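Local coordinates for AlyGC (PDB 5GKD), which cleaves the marine polysaccharide alginate as a lyase of polysaccharide lyase family 6, with calcium bound in its structure, at residues 163-168 with 198-203; 217-222 with 239-244; 245-250 with 273-278; 294-299 with 331-336. One frame throughout, in Å; residues are numbered along the deposited sequence.

Contact 1. Residues 163-168 with 198-203; sequences HHRIDH and FTLVEN
H164 O accepts from L200 N, and I166 sits between two neighbours, giving its N to L200 O and taking E202 N on its O. These backbone bonds join strands 165-167 and 200-202, which run parallel with axes 4.8 Å apart. The bond from H168 N to E202 O is weak.

Charge is concentrated on the face that carries R165, D167 and E202. R165 is stretched out, with CG anti to the backbone N (chi1 -179°), which carries the guanidinium out from the sheet and forward to E202. R165 NE and NH2 both meet E202 OE1 at 2.9 Å, near the guanidinium plane, in a salt bridge whose two hydrogen bonds are bent and weak. D167 adds its charge from over the guanidinium face. D167 OD2 also takes H168 ND1 on its anti lone pair at 2.6 Å, with the oxygen in the plane of the imidazole, which should limit its rotation. D167 pairs with R134 as well.

Rings are packed at both ends. F198 CB lies over a face of the H163 ring, 3.7 Å from its centroid, while the two rings are nearly parallel but slid apart. N203 CB sits over the centre of the H168 ring.

On the inward face, I166 CD1 meets T199 CG2 at 4.0 Å, with M150 and V152 beside I166.

In-register parallel strands from successive turns are characteristic of the right-handed beta-helix of pectate lyase-like proteins.

Contact 2. Residues 217-222 with 239-244; sequences SNKSGK and LRHGNG. With PO4 (phosphate ion), chain H; CO3 (carbonate ion), chain J.
N218 O accepts two backbone N-H groups from the facing segment. H241 N reaches N218 O at 3.0 Å, whereas the bond from R240 N is bent and weak. Beyond the strands, K222 N gives to N243 O at 3.1 Å. A water accepts from N218 ND2 and lies near H241 O, and the other end of that amide, OD1, is taken by N223. A second water accepts from K222 NZ. S217 OG bonds to E214, a ligand of the calcium ion.

Anions, probably from the crystallisation liquor, meet K219 NZ and R240 NE. K219 is extended beyond CG and runs beside R240. K219 NZ donates to phosphate O4 at 2.8 Å and also to a glycerol. R240 CG is turned away from its own N (chi1 -178°), and the chain bends at chi2. This brings NE to a site where the modelled phosphate and carbonate overlap, so they can hardly both be present at once. R240 NE donates to phosphate O3 (3.1 Å) or to carbonate O3 (3.0 Å); the two bonds together are doubtful. R302 O takes R240 NH2, H241 NE2 lies over the centre of the guanidinium, and Y303 adds a cation-pi contact. Y303 and R264 also bind the carbonate. A leucine in place of R240 would probably leave the anion site without this N-H and R302 O without its partner.

G242 has no room for a CB, which would clash with S220 O.

Strands 214-219 and 236-241 are neighbouring parallel strands on one side of the beta-helix, with 185-188 beyond the first and 263-265 beyond the second.

Contact 3. Residues 245-250 with 273-278; sequences NIVENN and RNNYLE
N275 OD1 is held by two donors of N250, its backbone N at 2.9 Å and its side-chain ND2 at 3.0 Å, which arrive from opposite faces of the acceptor's plane. The two amides lie side by side, their planes only 6° apart. N275 has CG anti to its own carbonyl carbon (chi1 -58°), which sets the amide alongside that of N250, with ND2 within reach of V247 O. N275 ND2 donates to V247 O at 3.0 Å, from above the carbonyl plane. V247 O also accepts R273 N. Y276 N to N250 O closes this tight part at 2.8 Å. Buried asparagines are thus satisfied both by backbone and by each other; N250 ND2 also reaches I225 O, and N250 OD1 takes N228 N.

The outward side is looser. E248 and R273 lie side by side, but E248 OE2 stays 4.0 Å from R273 NH1, too far for a salt bridge. The bond from N249 N to R273 O is long and weak. One firm bond remains here, N274 ND2 to N249 OD1 at 2.9 Å, with the two amide planes almost perpendicular. S411 N holds the other end of the N274 amide.

Strands 246-253 and 271-278 are parallel strands from successive coils of the beta-helix. Strand 224-231 flanks the first and 310-317 the second, while L237 and L239 of strand 236-241 pack against V247 from the interior.

Contact 4. Residues 294-299 with 331-336; sequences GVPNSK and ERSAAP
G294 N gives the shortest bond across these loops, to A334 O at 2.9 Å and nearly straight (170°). The return bond, A334 N to G294 O, is 3.0 Å long, and its donor stands above the carbonyl plane. R332 CA also touches G294 O, at 3.1 Å. Together the two bonds make a single antiparallel hydrogen-bonded bridge.

G294 is opposed by two residues, S333 and A334, a classic beta bulge. Just before it, R332 centres an inverse gamma turn. On the other loop, V295 to S298 form a type II beta turn. Bulge and turns lie in loops that follow strands 289-292 and 322-326 of the parallel beta-helix, so an antiparallel bridge here ties two loops rather than two strands of the helix.

V295 supplies the apolar part. Its chi1 of -176° sets CG1 opposite the backbone N, and both methyls rest on E331 from one side: V295 CG1 sits 3.6 Å from E331 O, and V295 CG2 is 3.8 Å from E331 CG. CG2 also meets R332 CG. The E331 carboxylate forms a salt bridge with R302. R332 NE donates to G327 O, while the R332 guanidinium also pairs with E631 and makes a cation-pi contact with Y303. An alanine at V295 would likely open a gap beside the E331 chain and the R332 CG, leaving both less firmly placed.

P296 packs at the outer edge. P296 CG lies 3.3 Å from S333 OG, and P296 CD rests against A334 CB at 4.3 Å.

Contacts 1, 2 and 3 cluster along the beta-helix, with centres about 14 to 15 Å apart. Contacts 1 and 3 belong to the same run of parallel strands, about 5 Å apart at their nearest atoms. Contact 2 bridges them: F198 CD1 packs on K222 O at 3.5 Å, and N218 ND2 lies 3.1 Å from N245 OD1, probably a hydrogen bond. L239 CD1 also meets V247 CG2. Contact 2 alone holds the anions, and the S217 side chain is about 5 Å from the calcium ion. Contact 4 is about 25 and 31 Å from contacts 3 and 1 between centres, but about 16 Å from contact 2, with nearest atoms about 6 Å apart. It shares Y303 and R302 with R240, which connects its loops to the carbonate pocket.

Contact 1. Residues 163-168 with 198-203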
loop_
_atom_site.group_PDB
_atom_site.type_symbol
_atom_site.label_atom_id
_atom_site.label_comp_id
_atom_site.label_asym_id
_atom_site.label_seq_id
_atom_site.Cartn_x
_atom_site.Cartn_y
_atom_site.Cartn_z
ATOM N N HIS A 163 15.405 -12.760 37.946
ATOM C CA HIS A 163 14.381 -13.273 38.858
ATOM C C HIS A 163 13.074 -12.500 38.739
ATOM O O HIS A 163 12.326 -12.381 39.713
ATOM C CB HIS A 163 14.872 -13.272 40.317
ATOM C CG HIS A 163 16.041 -14.170 40.540
ATOM N ND1 HIS A 163 15.911 -15.527 40.728
ATOM C CD2 HIS A 163 17.369 -13.916 40.536
ATOM C CE1 HIS A 163 17.109 -16.066 40.865
ATOM N NE2 HIS A 163 18.009 -15.109 40.752
ATOM N N HIS A 164 12.785 -11.974 37.550
ATOM C CA HIS A 164 11.513 -11.302 37.324
ATOM C C HIS A 164 10.369 -12.268 37.589
ATOM O O HIS A 164 10.488 -13.474 37.369
ATOM C CB HIS A 164 11.414 -10.777 35.884
ATOM C CG HIS A 164 12.332 -9.632 35.575
ATOM N ND1 HIS A 164 12.606 -8.626 36.470
ATOM C CD2 HIS A 164 13.028 -9.333 34.451
ATOM C CE1 HIS A 164 13.427 -7.751 35.914
ATOM N NE2 HIS A 164 13.713 -8.168 34.694
ATOM N N ARG A 165 9.255 -11.733 38.071
ATOM C CA ARG A 165 8.068 -12.522 38.367
ATOM C C ARG A 165 6.891 -12.024 37.530
ATOM O O ARG A 165 6.527 -10.843 37.595
ATOM C CB ARG A 165 7.743 -12.464 39.856
ATOM C CG ARG A 165 6.528 -13.288 40.219
ATOM C CD ARG A 165 6.193 -13.268 41.714
ATOM N NE ARG A 165 4.988 -14.053 41.949
ATOM C CZ ARG A 165 4.207 -13.954 43.016
ATOM N NH1 ARG A 165 4.493 -13.091 43.986
ATOM N NH2 ARG A 165 3.134 -14.721 43.100
ATOM N N ILE A 166 6.298 -12.924 36.747
ATOM C CA ILE A 166 5.183 -12.607 35.859
ATOM C C ILE A 166 4.029 -13.525 36.237
ATOM O O ILE A 166 4.053 -14.718 35.921
ATOM C CB ILE A 166 5.574 -12.763 34.384
ATOM C CG1 ILE A 166 6.783 -11.869 34.072
ATOM C CG2 ILE A 166 4.365 -12.502 33.474
ATOM C CD1 ILE A 166 7.488 -12.178 32.766
ATOM N N ASP A 167 3.027 -12.987 36.933
ATOM C CA ASP A 167 2.076 -13.867 37.588
ATOM C C ASP A 167 0.679 -13.277 37.572
ATOM O O ASP A 167 0.502 -12.060 37.583
ATOM C CB ASP A 167 2.491 -14.169 39.036
ATOM C CG ASP A 167 2.431 -12.948 39.932
ATOM O OD1 ASP A 167 3.404 -12.187 39.945
ATOM O OD2 ASP A 167 1.413 -12.746 40.627
ATOM N N HIS A 168 -0.313 -14.171 37.551
ATOM C CA HIS A 168 -1.722 -13.808 37.691
ATOM C C HIS A 168 -2.182 -12.811 36.640
ATOM O O HIS A 168 -3.081 -12.014 36.894
ATOM C CB HIS A 168 -2.005 -13.249 39.087
ATOM C CG HIS A 168 -1.807 -14.242 40.182
ATOM N ND1 HIS A 168 -0.628 -14.344 40.889
ATOM C CD2 HIS A 168 -2.630 -15.195 40.677
ATOM C CE1 HIS A 168 -0.742 -15.306 41.784
ATOM N NE2 HIS A 168 -1.944 -15.839 41.672
ATOM N N PHE A 198 16.499 -16.648 34.822
ATOM C CA PHE A 198 15.843 -16.971 36.101
ATOM C C PHE A 198 14.455 -16.344 36.215
ATOM O O PHE A 198 14.018 -15.993 37.302
ATOM C CB PHE A 198 16.689 -16.548 37.304
ATOM C CG PHE A 198 18.062 -17.176 37.356
ATOM C CD1 PHE A 198 18.245 -18.515 37.098
ATOM C CD2 PHE A 198 19.162 -16.421 37.715
ATOM C CE1 PHE A 198 19.518 -19.093 37.180
ATOM C CE2 PHE A 198 20.428 -16.992 37.792
ATOM C CZ PHE A 198 20.603 -18.327 37.515
ATOM N N THR A 199 13.750 -16.195 35.104
ATOM C CA THR A 199 12.428 -15.585 35.121
ATOM C C THR A 199 11.364 -16.583 35.562
ATOM O O THR A 199 11.350 -17.726 35.115
ATOM C CB THR A 199 12.077 -15.052 33.734
ATOM O OG1 THR A 199 13.015 -14.031 33.360
ATOM C CG2 THR A 199 10.668 -14.489 33.721
ATOM N N LEU A 200 10.454 -16.125 36.409
ATOM C CA LEU A 200 9.354 -16.917 36.944
ATOM C C LEU A 200 8.051 -16.498 36.267
ATOM O O LEU A 200 7.623 -15.349 36.403
ATOM C CB LEU A 200 9.259 -16.726 38.459
ATOM C CG LEU A 200 8.120 -17.383 39.228
ATOM C CD1 LEU A 200 8.129 -18.832 38.830
ATOM C CD2 LEU A 200 8.294 -17.289 40.746
ATOM N N VAL A 201 7.418 -17.427 35.557
ATOM C CA VAL A 201 6.172 -17.187 34.846
ATOM C C VAL A 201 5.141 -18.159 35.394
ATOM O O VAL A 201 5.143 -19.334 35.019
ATOM C CB VAL A 201 6.316 -17.362 33.331
ATOM C CG1 VAL A 201 4.979 -17.055 32.632
ATOM C CG2 VAL A 201 7.441 -16.506 32.786
ATOM N N GLU A 202 4.232 -17.671 36.233
ATOM C CA GLU A 202 3.358 -18.545 37.005
ATOM C C GLU A 202 1.941 -18.000 37.123
ATOM O O GLU A 202 1.722 -16.797 37.245
ATOM C CB GLU A 202 3.924 -18.772 38.405
ATOM C CG GLU A 202 4.122 -17.503 39.182
ATOM C CD GLU A 202 4.427 -17.769 40.616
ATOM O OE1 GLU A 202 4.311 -16.831 41.430
ATOM O OE2 GLU A 202 4.782 -18.926 40.926
ATOM N N ASN A 203 0.981 -18.916 37.124
ATOM C CA ASN A 203 -0.417 -18.599 37.419
ATOM C C ASN A 203 -0.996 -17.539 36.489
ATOM O O ASN A 203 -1.853 -16.752 36.889
ATOM C CB ASN A 203 -0.588 -18.179 38.881
ATOM C CG ASN A 203 -0.509 -19.366 39.828
ATOM O OD1 ASN A 203 0.382 -19.453 40.665
ATOM N ND2 ASN A 203 -1.422 -20.309 39.662
HETATM O O HOH W 1 12.859 -16.762 40.490
#

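Contact 2. Residues 217-222 with 239-244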
loop_
_atom_site.group_PDB
_atom_site.type_symbol
_atom_site.label_atom_id
_atom_site.label_comp_id
_atom_site.label_asym_id
_atom_site.label_seq_id
_atom_site.Cartn_x
_atom_site.Cartn_y
_atom_site.Cartn_z
ATOM N N SER A 217 7.552 -18.082 24.025
ATOM C CA SER A 217 8.791 -18.376 23.315
ATOM C C SER A 217 9.914 -18.210 24.328
ATOM O O SER A 217 10.330 -17.082 24.609
ATOM C CB SER A 217 8.965 -17.448 22.114
ATOM O OG SER A 217 10.109 -17.771 21.327
ATOM N N ASN A 218 10.373 -19.311 24.928
ATOM C CA ASN A 218 11.471 -19.220 25.877
ATOM C C ASN A 218 12.795 -19.190 25.121
ATOM O O ASN A 218 13.062 -20.070 24.301
ATOM C CB ASN A 218 11.450 -20.378 26.871
ATOM C CG ASN A 218 12.370 -20.135 28.036
ATOM O OD1 ASN A 218 12.055 -19.350 28.930
ATOM N ND2 ASN A 218 13.532 -20.778 28.019
ATOM N N LYS A 219 13.611 -18.171 25.385
ATOM C CA LYS A 219 14.846 -17.920 24.637
ATOM C C LYS A 219 15.958 -17.494 25.584
ATOM O O LYS A 219 16.659 -16.509 25.356
ATOM C CB LYS A 219 14.647 -16.854 23.560
ATOM C CG LYS A 219 13.846 -17.297 22.325
ATOM C CD LYS A 219 13.827 -16.180 21.268
ATOM C CE LYS A 219 13.154 -16.608 19.972
ATOM N NZ LYS A 219 12.925 -15.465 19.045
ATOM N N SER A 220 16.101 -18.209 26.688
ATOM C CA SER A 220 17.147 -17.930 27.663
ATOM C C SER A 220 17.200 -19.117 28.616
ATOM O O SER A 220 16.426 -20.073 28.488
ATOM C CB SER A 220 16.893 -16.624 28.404
ATOM O OG SER A 220 15.560 -16.560 28.866
ATOM N N GLY A 221 18.096 -19.029 29.596
ATOM C CA GLY A 221 18.401 -20.151 30.462
ATOM C C GLY A 221 17.724 -20.099 31.818
ATOM O O GLY A 221 17.510 -19.034 32.385
ATOM N N LYS A 222 17.393 -21.288 32.325
ATOM C CA LYS A 222 17.044 -21.505 33.734
ATOM C C LYS A 222 15.824 -20.693 34.166
ATOM O O LYS A 222 15.766 -20.149 35.271
ATOM C CB LYS A 222 18.245 -21.227 34.638
ATOM C CG LYS A 222 19.519 -21.910 34.141
ATOM C CD LYS A 222 20.213 -22.701 35.230
ATOM C CE LYS A 222 21.737 -22.604 35.132
ATOM N NZ LYS A 222 22.293 -22.852 33.786
ATOM N N LEU A 239 10.030 -24.124 24.082
ATOM C CA LEU A 239 11.384 -23.981 24.610
ATOM C C LEU A 239 12.299 -23.762 23.406
ATOM O O LEU A 239 12.932 -24.682 22.887
ATOM C CB LEU A 239 11.762 -25.217 25.417
ATOM C CG LEU A 239 11.608 -25.227 26.942
ATOM C CD1 LEU A 239 10.656 -24.174 27.470
ATOM C CD2 LEU A 239 11.271 -26.615 27.499
ATOM N N ARG A 240 12.359 -22.501 22.958
ATOM C CA ARG A 240 12.875 -22.152 21.636
ATOM C C ARG A 240 14.400 -22.128 21.584
ATOM O O ARG A 240 15.005 -22.750 20.703
ATOM C CB ARG A 240 12.324 -20.787 21.217
ATOM C CG ARG A 240 12.755 -20.365 19.840
ATOM C CD ARG A 240 12.145 -21.269 18.768
ATOM N NE ARG A 240 12.730 -21.002 17.461
ATOM C CZ ARG A 240 13.881 -21.518 17.035
ATOM N NH1 ARG A 240 14.565 -22.353 17.804
ATOM N NH2 ARG A 240 14.343 -21.191 15.832
ATOM N N HIS A 241 15.028 -21.351 22.474
ATOM C CA HIS A 241 16.472 -21.281 22.604
ATOM C C HIS A 241 16.812 -21.290 24.085
ATOM O O HIS A 241 16.004 -20.879 24.917
ATOM C CB HIS A 241 17.101 -20.001 21.987
ATOM C CG HIS A 241 16.850 -19.810 20.524
ATOM N ND1 HIS A 241 17.148 -20.766 19.574
ATOM C CD2 HIS A 241 16.363 -18.745 19.845
ATOM C CE1 HIS A 241 16.843 -20.302 18.376
ATOM N NE2 HIS A 241 16.360 -19.079 18.513
ATOM N N GLY A 242 18.021 -21.715 24.411
ATOM C CA GLY A 242 18.377 -21.656 25.823
ATOM C C GLY A 242 18.000 -22.916 26.577
ATOM O O GLY A 242 17.034 -23.604 26.257
ATOM N N ASN A 243 18.751 -23.183 27.645
ATOM C CA ASN A 243 18.855 -24.502 28.255
ATOM C C ASN A 243 18.482 -24.470 29.725
ATOM O O ASN A 243 18.541 -23.434 30.383
ATOM C CB ASN A 243 20.283 -25.037 28.129
ATOM C CG ASN A 243 20.794 -24.984 26.720
ATOM O OD1 ASN A 243 20.200 -25.565 25.818
ATOM N ND2 ASN A 243 21.890 -24.272 26.513
ATOM N N GLY A 244 18.110 -25.635 30.240
ATOM C CA GLY A 244 17.962 -25.792 31.674
ATOM C C GLY A 244 16.701 -25.210 32.256
ATOM O O GLY A 244 16.709 -24.767 33.402
HETATM P P PO4 H . 11.332 -17.657 16.534
HETATM O O1 PO4 H . 11.104 -18.108 17.951
HETATM O O2 PO4 H . 10.217 -16.749 16.193
HETATM O O3 PO4 H . 11.373 -18.890 15.592
HETATM O O4 PO4 H . 12.574 -16.797 16.558
HETATM C C CO3 J . 10.350 -21.209 15.396
HETATM O O1 CO3 J . 9.453 -21.319 16.336
HETATM O O2 CO3 J . 10.546 -22.325 14.762
HETATM O O3 CO3 J . 10.999 -20.041 15.164
HETATM O O HOH W 2 14.225 -22.744 25.686
HETATM O O HOH W 3 21.337 -23.479 31.468
#

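Contact 3. Residues 245-250 with 273-278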
loop_
_atom_site.group_PDB
_atom_site.type_symbol
_atom_site.label_atom_id
_atom_site.label_comp_id
_atom_site.label_asym_id
_atom_site.label_seq_id
_atom_site.Cartn_x
_atom_site.Cartn_y
_atom_site.Cartn_z
ATOM N N ASN A 245 15.611 -25.224 31.503
ATOM C CA ASN A 245 14.343 -24.638 31.904
ATOM C C ASN A 245 13.413 -25.695 32.479
ATOM O O ASN A 245 13.488 -26.873 32.131
ATOM C CB ASN A 245 13.690 -23.960 30.706
ATOM C CG ASN A 245 14.594 -22.912 30.103
ATOM O OD1 ASN A 245 14.711 -21.810 30.639
ATOM N ND2 ASN A 245 15.283 -23.266 29.025
ATOM N N ILE A 246 12.515 -25.265 33.345
ATOM C CA ILE A 246 11.534 -26.157 33.936
ATOM C C ILE A 246 10.157 -25.695 33.504
ATOM O O ILE A 246 9.782 -24.544 33.745
ATOM C CB ILE A 246 11.653 -26.213 35.465
ATOM C CG1 ILE A 246 13.084 -26.582 35.853
ATOM C CG2 ILE A 246 10.670 -27.236 36.020
ATOM C CD1 ILE A 246 13.280 -26.913 37.333
ATOM N N VAL A 247 9.413 -26.596 32.865
ATOM C CA VAL A 247 8.043 -26.389 32.421
ATOM C C VAL A 247 7.198 -27.363 33.238
ATOM O O VAL A 247 7.293 -28.587 33.045
ATOM C CB VAL A 247 7.887 -26.653 30.916
ATOM C CG1 VAL A 247 6.434 -26.631 30.501
ATOM C CG2 VAL A 247 8.725 -25.691 30.095
ATOM N N GLU A 248 6.369 -26.838 34.140
ATOM C CA GLU A 248 5.802 -27.676 35.185
ATOM C C GLU A 248 4.430 -27.175 35.634
ATOM O O GLU A 248 4.174 -25.974 35.654
ATOM C CB GLU A 248 6.836 -27.755 36.308
ATOM C CG GLU A 248 6.648 -26.918 37.520
ATOM C CD GLU A 248 7.749 -27.174 38.531
ATOM O OE1 GLU A 248 8.461 -26.220 38.895
ATOM O OE2 GLU A 248 7.927 -28.340 38.922
ATOM N N ASN A 249 3.524 -28.109 35.916
ATOM C CA ASN A 249 2.192 -27.825 36.461
ATOM C C ASN A 249 1.310 -26.987 35.535
ATOM O O ASN A 249 0.322 -26.412 35.990
ATOM C CB ASN A 249 2.254 -27.114 37.822
ATOM C CG ASN A 249 3.242 -27.738 38.777
ATOM O OD1 ASN A 249 3.536 -28.927 38.715
ATOM N ND2 ASN A 249 3.752 -26.929 39.687
ATOM N N ASN A 250 1.621 -26.897 34.251
ATOM C CA ASN A 250 0.777 -26.157 33.337
ATOM C C ASN A 250 -0.393 -27.003 32.858
ATOM O O ASN A 250 -0.343 -28.234 32.847
ATOM C CB ASN A 250 1.598 -25.679 32.140
ATOM C CG ASN A 250 2.735 -24.776 32.563
ATOM O OD1 ASN A 250 2.512 -23.624 32.932
ATOM N ND2 ASN A 250 3.951 -25.304 32.553
ATOM N N ARG A 273 7.544 -31.606 33.370
ATOM C CA ARG A 273 6.962 -32.506 34.346
ATOM C C ARG A 273 5.626 -31.977 34.842
ATOM O O ARG A 273 5.402 -30.769 34.941
ATOM C CB ARG A 273 7.886 -32.731 35.551
ATOM C CG ARG A 273 8.096 -31.493 36.366
ATOM C CD ARG A 273 8.633 -31.778 37.760
ATOM N NE ARG A 273 9.909 -32.474 37.731
ATOM C CZ ARG A 273 11.071 -31.946 38.116
ATOM N NH1 ARG A 273 11.143 -30.696 38.586
ATOM N NH2 ARG A 273 12.166 -32.692 38.038
ATOM N N ASN A 274 4.738 -32.917 35.146
ATOM C CA ASN A 274 3.470 -32.637 35.813
ATOM C C ASN A 274 2.596 -31.644 35.037
ATOM O O ASN A 274 1.876 -30.849 35.633
ATOM C CB ASN A 274 3.708 -32.136 37.241
ATOM C CG ASN A 274 2.541 -32.432 38.142
ATOM O OD1 ASN A 274 1.964 -33.501 38.051
ATOM N ND2 ASN A 274 2.157 -31.474 38.986
ATOM N N ASN A 275 2.631 -31.684 33.711
ATOM C CA ASN A 275 1.755 -30.866 32.886
ATOM C C ASN A 275 0.557 -31.668 32.378
ATOM O O ASN A 275 0.670 -32.847 32.039
ATOM C CB ASN A 275 2.514 -30.282 31.689
ATOM C CG ASN A 275 3.700 -29.450 32.108
ATOM O OD1 ASN A 275 3.552 -28.315 32.581
ATOM N ND2 ASN A 275 4.890 -30.005 31.939
ATOM N N TYR A 276 -0.584 -30.992 32.271
ATOM C CA TYR A 276 -1.840 -31.598 31.854
ATOM C C TYR A 276 -2.274 -31.015 30.517
ATOM O O TYR A 276 -2.398 -29.793 30.385
ATOM C CB TYR A 276 -2.919 -31.367 32.919
ATOM C CG TYR A 276 -4.270 -31.943 32.581
ATOM C CD1 TYR A 276 -5.178 -31.241 31.789
ATOM C CD2 TYR A 276 -4.641 -33.187 33.057
ATOM C CE1 TYR A 276 -6.411 -31.766 31.497
ATOM C CE2 TYR A 276 -5.863 -33.721 32.770
ATOM C CZ TYR A 276 -6.745 -33.013 31.992
ATOM O OH TYR A 276 -7.962 -33.554 31.730
ATOM N N LEU A 277 -2.540 -31.893 29.547
ATOM C CA LEU A 277 -2.797 -31.529 28.154
ATOM C C LEU A 277 -4.032 -32.276 27.660
ATOM O O LEU A 277 -4.068 -33.510 27.684
ATOM C CB LEU A 277 -1.584 -31.856 27.267
ATOM C CG LEU A 277 -0.237 -31.171 27.547
ATOM C CD1 LEU A 277 0.526 -31.810 28.678
ATOM C CD2 LEU A 277 0.640 -31.142 26.302
ATOM N N GLU A 278 -5.038 -31.534 27.204
ATOM C CA GLU A 278 -6.316 -32.116 26.829
ATOM C C GLU A 278 -6.853 -31.458 25.572
ATOM O O GLU A 278 -6.868 -30.235 25.460
ATOM C CB GLU A 278 -7.364 -31.971 27.950
ATOM C CG GLU A 278 -8.707 -32.574 27.602
ATOM C CD GLU A 278 -9.731 -32.438 28.719
ATOM O OE1 GLU A 278 -9.355 -32.056 29.846
ATOM O OE2 GLU A 278 -10.921 -32.713 28.467
#

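Contact 4. Residues 294-299 with 331-336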
loop_
_atom_site.group_PDB
_atom_site.type_symbol
_atom_site.label_atom_id
_atom_site.label_comp_id
_atom_site.label_asym_id
_atom_site.label_seq_id
_atom_site.Cartn_x
_atom_site.Cartn_y
_atom_site.Cartn_z
ATOM N N GLY A 294 17.404 -31.102 15.853
ATOM C CA GLY A 294 18.204 -29.906 15.762
ATOM C C GLY A 294 19.193 -29.962 14.604
ATOM O O GLY A 294 19.239 -30.907 13.828
ATOM N N VAL A 295 19.973 -28.901 14.490
ATOM C CA VAL A 295 21.001 -28.769 13.461
ATOM C C VAL A 295 22.355 -29.040 14.111
ATOM O O VAL A 295 22.660 -28.429 15.143
ATOM C CB VAL A 295 20.990 -27.367 12.822
ATOM C CG1 VAL A 295 22.015 -27.284 11.684
ATOM C CG2 VAL A 295 19.611 -26.970 12.339
ATOM N N PRO A 296 23.181 -29.936 13.560
ATOM C CA PRO A 296 24.550 -30.074 14.075
ATOM C C PRO A 296 25.282 -28.747 13.974
ATOM O O PRO A 296 25.182 -28.048 12.965
ATOM C CB PRO A 296 25.181 -31.129 13.160
ATOM C CG PRO A 296 24.044 -31.739 12.392
ATOM C CD PRO A 296 22.966 -30.723 12.337
ATOM N N ASN A 297 26.011 -28.398 15.035
ATOM C CA ASN A 297 26.748 -27.133 15.090
ATOM C C ASN A 297 25.843 -25.950 14.745
ATOM O O ASN A 297 26.209 -25.061 13.972
ATOM C CB ASN A 297 27.967 -27.171 14.174
ATOM C CG ASN A 297 28.976 -28.217 14.595
ATOM O OD1 ASN A 297 29.680 -28.046 15.588
ATOM N ND2 ASN A 297 29.059 -29.303 13.834
ATOM N N SER A 298 24.636 -25.964 15.308
ATOM C CA SER A 298 23.625 -24.972 14.978
ATOM C C SER A 298 24.127 -23.559 15.234
ATOM O O SER A 298 24.840 -23.304 16.201
ATOM C CB SER A 298 22.373 -25.206 15.815
ATOM O OG SER A 298 21.434 -24.177 15.590
ATOM N N LYS A 299 23.725 -22.635 14.367
ATOM C CA LYS A 299 23.868 -21.229 14.691
ATOM C C LYS A 299 22.918 -20.856 15.820
ATOM O O LYS A 299 21.936 -21.548 16.098
ATOM C CB LYS A 299 23.610 -20.366 13.460
ATOM C CG LYS A 299 24.856 -20.184 12.622
ATOM C CD LYS A 299 24.675 -20.704 11.222
ATOM C CE LYS A 299 23.896 -19.743 10.358
ATOM N NZ LYS A 299 24.317 -19.877 8.932
ATOM N N GLU A 331 18.793 -30.383 6.904
ATOM C CA GLU A 331 19.392 -29.423 7.821
ATOM C C GLU A 331 19.305 -29.910 9.260
ATOM O O GLU A 331 20.323 -30.003 9.951
ATOM C CB GLU A 331 18.719 -28.046 7.684
ATOM C CG GLU A 331 19.330 -26.975 8.577
ATOM C CD GLU A 331 18.403 -25.800 8.864
ATOM O OE1 GLU A 331 17.203 -25.893 8.520
ATOM O OE2 GLU A 331 18.882 -24.781 9.439
ATOM N N ARG A 332 18.093 -30.216 9.727
ATOM C CA ARG A 332 17.853 -30.624 11.115
ATOM C C ARG A 332 18.042 -32.139 11.265
ATOM O O ARG A 332 17.103 -32.913 11.433
ATOM C CB ARG A 332 16.462 -30.184 11.565
ATOM C CG ARG A 332 16.265 -28.678 11.733
ATOM C CD ARG A 332 14.836 -28.366 12.175
ATOM N NE ARG A 332 13.879 -28.546 11.085
ATOM C CZ ARG A 332 13.079 -27.598 10.617
ATOM N NH1 ARG A 332 13.099 -26.392 11.145
ATOM N NH2 ARG A 332 12.257 -27.864 9.618
ATOM N N SER A 333 19.300 -32.551 11.242
ATOM C CA SER A 333 19.648 -33.962 11.177
ATOM C C SER A 333 20.099 -34.527 12.514
ATOM O O SER A 333 20.443 -35.708 12.586
ATOM C CB SER A 333 20.748 -34.179 10.132
ATOM O OG SER A 333 21.921 -33.478 10.507
ATOM N N ALA A 334 20.120 -33.721 13.564
ATOM C CA ALA A 334 20.590 -34.140 14.882
ATOM C C ALA A 334 19.378 -34.569 15.705
ATOM O O ALA A 334 18.623 -33.726 16.195
ATOM C CB ALA A 334 21.362 -33.013 15.568
ATOM N N ALA A 335 19.205 -35.887 15.862
ATOM C CA ALA A 335 18.084 -36.462 16.593
ATOM C C ALA A 335 18.299 -36.350 18.100
ATOM O O ALA A 335 19.419 -36.131 18.562
ATOM C CB ALA A 335 17.892 -37.921 16.183
ATOM N N PRO A 336 17.236 -36.486 18.889
ATOM C CA PRO A 336 17.364 -36.288 20.342
ATOM C C PRO A 336 18.266 -37.326 21.007
ATOM O O PRO A 336 18.228 -38.514 20.671
ATOM C CB PRO A 336 15.922 -36.416 20.841
ATOM C CG PRO A 336 15.069 -36.175 19.663
ATOM C CD PRO A 336 15.837 -36.674 18.478
#